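Local coordinates for glycosyl hydrolase family 2, TIM barrel domain protein (Parabacteroides merdae ATCC 43184, PDB 6DXU) that probably hydrolyses beta-glucuronide conjugates as a gut bacterial beta-glucuronidase of glycoside hydrolase family 2, at residues Ala405-Asn418 with Glu451-Arg463. Residues are numbered along the deposited sequence; the frame is centred on the assembly and turned at random.
Sequences ARRMLANMIVQHHN and ELHDMAHRLDDTR
I413 packs on A456 and L459 between two neighbouring helices of the TIM barrel, 405-416 and 451-459. The intervening strand 422-429 is parallel to strand 464-468, as expected of successive beta-alpha units; over these segments the helix axes approach to 10.2 Å and run in the same general direction, at -25°. I413 can be followed outward: from CB, the CG2 branch meets L459 CB and D460 CB, while the CG1 branch carries CD1 to A456 CA at 3.7 Å. With CG1 anti to the carbonyl carbon (chi1 -66°) and CG2 anti to the backbone N, CD1 is directed to A456 and CG2 to the L459-D460 end of the helix. One turn before I413, A410 takes L459 CD1 against its CA and CB, and L409 CD2 touches L452 CD2 at 3.8 Å. At the N-terminal side, R406 crosses M455, whose methyl CE packs on its CG, and then pairs with E451: R406 NH2 reaches E451 OE2 at 3.1 Å, in the guanidinium plane and on the syn side of the carboxylate.

At the other end, the terminal nitrogens of R463 both donate to H417 O, NH1 at 2.9 Å and NH2 at 2.8 Å. NH1 approaches in the carbonyl plane on a lone pair, whereas NH2 comes from above that plane. R463 NH1 also forms a salt bridge to D460 OD2 at 2.9 Å, and NE donates to V422 O on the adjoining barrel strand. A leucine here would probably leave the H417 carbonyl without both donors and the D460 carboxylate without its charged mate. D460 OD1 accepts from T462 N in an Asx turn, from T462 OG1, and from a water 2.8 Å from H417 NE2.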
loop_
_atom_site.group_PDB
_atom_site.type_symbol
_atom_site.label_atom_id
_atom_site.label_comp_id
_atom_site.label_asym_id
_atom_site.label_seq_id
_atom_site.Cartn_x
_atom_site.Cartn_y
_atom_site.Cartn_z
ATOM N N ALA D 405 -1.810 -17.269 14.141
ATOM C CA ALA D 405 -1.948 -18.215 15.243
ATOM C C ALA D 405 -3.185 -17.915 16.087
ATOM O O ALA D 405 -3.951 -18.827 16.426
ATOM C CB ALA D 405 -0.688 -18.208 16.110
ATOM N N ARG D 406 -3.385 -16.642 16.452
ATOM C CA ARG D 406 -4.571 -16.255 17.212
ATOM C C ARG D 406 -5.843 -16.634 16.469
ATOM O O ARG D 406 -6.808 -17.136 17.063
ATOM C CB ARG D 406 -4.569 -14.740 17.471
ATOM C CG ARG D 406 -3.458 -14.238 18.381
ATOM C CD ARG D 406 -3.605 -12.715 18.644
ATOM N NE ARG D 406 -2.388 -12.149 19.226
ATOM C CZ ARG D 406 -1.547 -11.325 18.590
ATOM N NH1 ARG D 406 -1.792 -10.935 17.343
ATOM N NH2 ARG D 406 -0.456 -10.879 19.209
ATOM N N ARG D 407 -5.873 -16.347 15.168
ATOM C CA ARG D 407 -7.062 -16.612 14.365
ATOM C C ARG D 407 -7.361 -18.100 14.299
ATOM O O ARG D 407 -8.524 -18.512 14.394
ATOM C CB ARG D 407 -6.868 -16.042 12.962
ATOM C CG ARG D 407 -8.043 -16.278 12.026
ATOM C CD ARG D 407 -7.813 -15.564 10.684
ATOM N NE ARG D 407 -6.686 -16.134 9.931
ATOM C CZ ARG D 407 -5.547 -15.494 9.669
ATOM N NH1 ARG D 407 -5.365 -14.246 10.088
ATOM N NH2 ARG D 407 -4.589 -16.094 8.965
ATOM N N MET D 408 -6.330 -18.924 14.096
ATOM C CA MET D 408 -6.574 -20.357 14.013
ATOM C C MET D 408 -6.969 -20.940 15.361
ATOM O O MET D 408 -7.734 -21.906 15.409
ATOM C CB MET D 408 -5.351 -21.067 13.447
ATOM C CG MET D 408 -5.078 -20.678 11.986
ATOM S SD MET D 408 -3.773 -21.663 11.225
ATOM C CE MET D 408 -4.679 -23.141 10.727
ATOM N N LEU D 409 -6.446 -20.395 16.460
ATOM C CA LEU D 409 -6.894 -20.859 17.768
ATOM C C LEU D 409 -8.360 -20.516 17.983
ATOM O O LEU D 409 -9.163 -21.376 18.381
ATOM C CB LEU D 409 -6.022 -20.254 18.871
ATOM C CG LEU D 409 -6.413 -20.581 20.320
ATOM C CD1 LEU D 409 -6.386 -22.095 20.603
ATOM C CD2 LEU D 409 -5.529 -19.839 21.316
ATOM N N ALA D 410 -8.729 -19.261 17.712
ATOM C CA ALA D 410 -10.119 -18.840 17.872
ATOM C C ALA D 410 -11.040 -19.632 16.956
ATOM O O ALA D 410 -12.101 -20.101 17.386
ATOM C CB ALA D 410 -10.251 -17.333 17.607
ATOM N N ASN D 411 -10.640 -19.820 15.693
ATOM C CA ASN D 411 -11.473 -20.573 14.763
ATOM C C ASN D 411 -11.677 -22.007 15.248
ATOM O O ASN D 411 -12.794 -22.533 15.204
ATOM C CB ASN D 411 -10.841 -20.571 13.363
ATOM C CG ASN D 411 -11.065 -19.264 12.604
ATOM O OD1 ASN D 411 -11.828 -18.399 13.041
ATOM N ND2 ASN D 411 -10.385 -19.117 11.458
ATOM N N MET D 412 -10.608 -22.654 15.722
ATOM C CA MET D 412 -10.710 -24.041 16.165
ATOM C C MET D 412 -11.667 -24.177 17.343
ATOM O O MET D 412 -12.504 -25.088 17.383
ATOM C CB MET D 412 -9.319 -24.559 16.539
ATOM C CG MET D 412 -9.321 -25.969 17.092
ATOM S SD MET D 412 -7.646 -26.559 17.404
ATOM C CE MET D 412 -7.129 -25.505 18.769
ATOM N N ILE D 413 -11.542 -23.288 18.325
ATOM C CA ILE D 413 -12.390 -23.359 19.512
ATOM C C ILE D 413 -13.836 -23.051 19.153
ATOM O O ILE D 413 -14.752 -23.785 19.538
ATOM C CB ILE D 413 -11.868 -22.411 20.604
ATOM C CG1 ILE D 413 -10.496 -22.898 21.083
ATOM C CG2 ILE D 413 -12.889 -22.322 21.755
ATOM C CD1 ILE D 413 -9.797 -21.957 22.045
ATOM N N VAL D 414 -14.055 -21.989 18.381
ATOM C CA VAL D 414 -15.405 -21.628 17.955
ATOM C C VAL D 414 -16.027 -22.744 17.124
ATOM O O VAL D 414 -17.195 -23.104 17.314
ATOM C CB VAL D 414 -15.374 -20.293 17.184
ATOM C CG1 VAL D 414 -16.679 -20.070 16.434
ATOM C CG2 VAL D 414 -15.113 -19.131 18.142
ATOM N N GLN D 415 -15.257 -23.322 16.199
ATOM C CA GLN D 415 -15.841 -24.316 15.304
ATOM C C GLN D 415 -16.083 -25.663 15.982
ATOM O O GLN D 415 -17.062 -26.328 15.645
ATOM C CB GLN D 415 -14.960 -24.506 14.068
ATOM C CG GLN D 415 -15.033 -23.285 13.150
ATOM C CD GLN D 415 -13.973 -23.276 12.085
ATOM O OE1 GLN D 415 -13.408 -24.311 11.750
ATOM N NE2 GLN D 415 -13.709 -22.089 11.525
ATOM N N HIS D 416 -15.234 -26.083 16.928
ATOM C CA HIS D 416 -15.348 -27.415 17.532
ATOM C C HIS D 416 -15.830 -27.381 18.978
ATOM O O HIS D 416 -15.804 -28.417 19.655
ATOM C CB HIS D 416 -14.008 -28.149 17.444
ATOM C CG HIS D 416 -13.654 -28.555 16.049
ATOM N ND1 HIS D 416 -12.426 -29.085 15.707
ATOM C CD2 HIS D 416 -14.387 -28.532 14.909
ATOM C CE1 HIS D 416 -12.406 -29.332 14.410
ATOM N NE2 HIS D 416 -13.585 -29.020 13.903
ATOM N N HIS D 417 -16.306 -26.224 19.442
ATOM C CA HIS D 417 -16.722 -26.046 20.835
ATOM C C HIS D 417 -17.746 -27.079 21.288
ATOM O O HIS D 417 -17.742 -27.494 22.453
ATOM C CB HIS D 417 -17.316 -24.647 20.995
ATOM C CG HIS D 417 -18.044 -24.437 22.280
ATOM N ND1 HIS D 417 -19.390 -24.698 22.418
ATOM C CD2 HIS D 417 -17.631 -23.933 23.468
ATOM C CE1 HIS D 417 -19.765 -24.408 23.652
ATOM N NE2 HIS D 417 -18.719 -23.935 24.309
ATOM N N ASN D 418 -18.662 -27.470 20.407
ATOM C CA ASN D 418 -19.789 -28.280 20.860
ATOM C C ASN D 418 -19.454 -29.760 21.001
ATOM O O ASN D 418 -20.277 -30.506 21.553
ATOM C CB ASN D 418 -20.991 -28.138 19.910
ATOM C CG ASN D 418 -21.484 -26.694 19.776
ATOM O OD1 ASN D 418 -21.343 -25.886 20.691
ATOM N ND2 ASN D 418 -22.065 -26.374 18.619
ATOM N N GLU D 451 -0.510 -15.323 25.908
ATOM C CA GLU D 451 -1.625 -14.675 25.228
ATOM C C GLU D 451 -2.582 -15.717 24.655
ATOM O O GLU D 451 -3.800 -15.591 24.794
ATOM C CB GLU D 451 -1.119 -13.747 24.127
ATOM C CG GLU D 451 -2.248 -13.006 23.430
ATOM C CD GLU D 451 -1.775 -12.116 22.283
ATOM O OE1 GLU D 451 -2.641 -11.621 21.539
ATOM O OE2 GLU D 451 -0.558 -11.890 22.143
ATOM N N LEU D 452 -2.044 -16.761 24.009
ATOM C CA LEU D 452 -2.887 -17.831 23.461
ATOM C C LEU D 452 -3.633 -18.590 24.561
ATOM O O LEU D 452 -4.820 -18.897 24.423
ATOM C CB LEU D 452 -2.034 -18.811 22.645
ATOM C CG LEU D 452 -1.352 -18.319 21.363
ATOM C CD1 LEU D 452 -0.448 -19.420 20.788
ATOM C CD2 LEU D 452 -2.388 -17.904 20.334
ATOM N N HIS D 453 -2.930 -18.961 25.633
ATOM C CA HIS D 453 -3.589 -19.598 26.777
ATOM C C HIS D 453 -4.728 -18.732 27.297
ATOM O O HIS D 453 -5.828 -19.228 27.585
ATOM C CB HIS D 453 -2.562 -19.856 27.888
ATOM C CG HIS D 453 -3.167 -20.293 29.192
ATOM N ND1 HIS D 453 -3.443 -21.613 29.478
ATOM C CD2 HIS D 453 -3.532 -19.587 30.293
ATOM C CE1 HIS D 453 -3.962 -21.705 30.692
ATOM N NE2 HIS D 453 -4.027 -20.489 31.211
ATOM N N ASP D 454 -4.470 -17.431 27.453
ATOM C CA ASP D 454 -5.505 -16.544 27.963
ATOM C C ASP D 454 -6.682 -16.480 27.004
ATOM O O ASP D 454 -7.839 -16.437 27.431
ATOM C CB ASP D 454 -4.936 -15.141 28.195
ATOM C CG ASP D 454 -3.960 -15.090 29.360
ATOM O OD1 ASP D 454 -3.968 -16.030 30.183
ATOM O OD2 ASP D 454 -3.197 -14.103 29.451
ATOM N N MET D 455 -6.407 -16.467 25.698
ATOM C CA MET D 455 -7.496 -16.428 24.725
ATOM C C MET D 455 -8.338 -17.698 24.782
ATOM O O MET D 455 -9.571 -17.632 24.713
ATOM C CB MET D 455 -6.937 -16.217 23.311
ATOM C CG MET D 455 -8.013 -16.108 22.223
ATOM S SD MET D 455 -7.305 -15.957 20.550
ATOM C CE MET D 455 -5.717 -15.296 20.991
ATOM N N ALA D 456 -7.695 -18.866 24.887
ATOM C CA ALA D 456 -8.453 -20.116 24.982
ATOM C C ALA D 456 -9.399 -20.101 26.175
ATOM O O ALA D 456 -10.568 -20.491 26.058
ATOM C CB ALA D 456 -7.507 -21.311 25.078
ATOM N N HIS D 457 -8.907 -19.656 27.333
ATOM C CA HIS D 457 -9.755 -19.613 28.522
ATOM C C HIS D 457 -10.812 -18.530 28.423
ATOM O O HIS D 457 -11.917 -18.705 28.956
ATOM C CB HIS D 457 -8.886 -19.463 29.775
ATOM C CG HIS D 457 -8.319 -20.768 30.245
ATOM N ND1 HIS D 457 -9.056 -21.671 30.984
ATOM C CD2 HIS D 457 -7.136 -21.375 29.983
ATOM C CE1 HIS D 457 -8.331 -22.754 31.204
ATOM N NE2 HIS D 457 -7.163 -22.599 30.607
ATOM N N ARG D 458 -10.501 -17.422 27.734
ATOM C CA ARG D 458 -11.509 -16.403 27.479
ATOM C C ARG D 458 -12.624 -16.977 26.610
ATOM O O ARG D 458 -13.806 -16.769 26.889
ATOM C CB ARG D 458 -10.849 -15.189 26.802
ATOM C CG ARG D 458 -10.915 -13.846 27.532
ATOM C CD ARG D 458 -9.641 -12.941 27.402
ATOM N NE ARG D 458 -8.721 -13.176 26.272
ATOM C CZ ARG D 458 -7.402 -12.960 26.345
ATOM N NH1 ARG D 458 -6.881 -12.523 27.487
ATOM N NH2 ARG D 458 -6.597 -13.158 25.294
ATOM N N LEU D 459 -12.267 -17.768 25.597
ATOM C CA LEU D 459 -13.268 -18.316 24.687
ATOM C C LEU D 459 -14.010 -19.512 25.282
ATOM O O LEU D 459 -15.203 -19.698 25.023
ATOM C CB LEU D 459 -12.591 -18.714 23.373
ATOM C CG LEU D 459 -12.134 -17.539 22.514
ATOM C CD1 LEU D 459 -11.326 -18.025 21.316
ATOM C CD2 LEU D 459 -13.368 -16.759 22.072
ATOM N N ASP D 460 -13.323 -20.353 26.051
ATOM C CA ASP D 460 -13.921 -21.623 26.482
ATOM C C ASP D 460 -13.180 -22.083 27.741
ATOM O O ASP D 460 -12.204 -22.827 27.647
ATOM C CB ASP D 460 -13.821 -22.669 25.384
ATOM C CG ASP D 460 -14.333 -24.028 25.824
ATOM O OD1 ASP D 460 -15.107 -24.105 26.809
ATOM O OD2 ASP D 460 -13.947 -25.031 25.182
ATOM N N ASP D 461 -13.677 -21.676 28.904
ATOM C CA ASP D 461 -12.996 -22.080 30.126
ATOM C C ASP D 461 -13.401 -23.468 30.602
ATOM O O ASP D 461 -13.009 -23.856 31.707
ATOM C CB ASP D 461 -13.223 -21.057 31.246
ATOM C CG ASP D 461 -14.639 -21.088 31.800
ATOM O OD1 ASP D 461 -14.842 -20.592 32.930
ATOM O OD2 ASP D 461 -15.530 -21.667 31.143
ATOM N N THR D 462 -14.190 -24.212 29.829
ATOM C CA THR D 462 -14.543 -25.568 30.227
ATOM C C THR D 462 -13.509 -26.585 29.784
ATOM O O THR D 462 -13.661 -27.775 30.083
ATOM C CB THR D 462 -15.905 -25.991 29.658
ATOM O OG1 THR D 462 -15.770 -26.322 28.264
ATOM C CG2 THR D 462 -16.945 -24.895 29.846
ATOM N N ARG D 463 -12.487 -26.176 29.038
ATOM C CA ARG D 463 -11.498 -27.140 28.588
ATOM C C ARG D 463 -10.104 -26.699 29.023
ATOM O O ARG D 463 -9.882 -25.545 29.406
ATOM C CB ARG D 463 -11.610 -27.322 27.078
ATOM C CG ARG D 463 -12.961 -27.995 26.762
ATOM C CD ARG D 463 -13.107 -28.151 25.319
ATOM N NE ARG D 463 -14.218 -29.002 24.899
ATOM C CZ ARG D 463 -15.365 -28.545 24.423
ATOM N NH1 ARG D 463 -15.572 -27.233 24.338
ATOM N NH2 ARG D 463 -16.274 -29.402 23.978
HETATM O O HOH W 1 -17.701 -23.103 26.826
#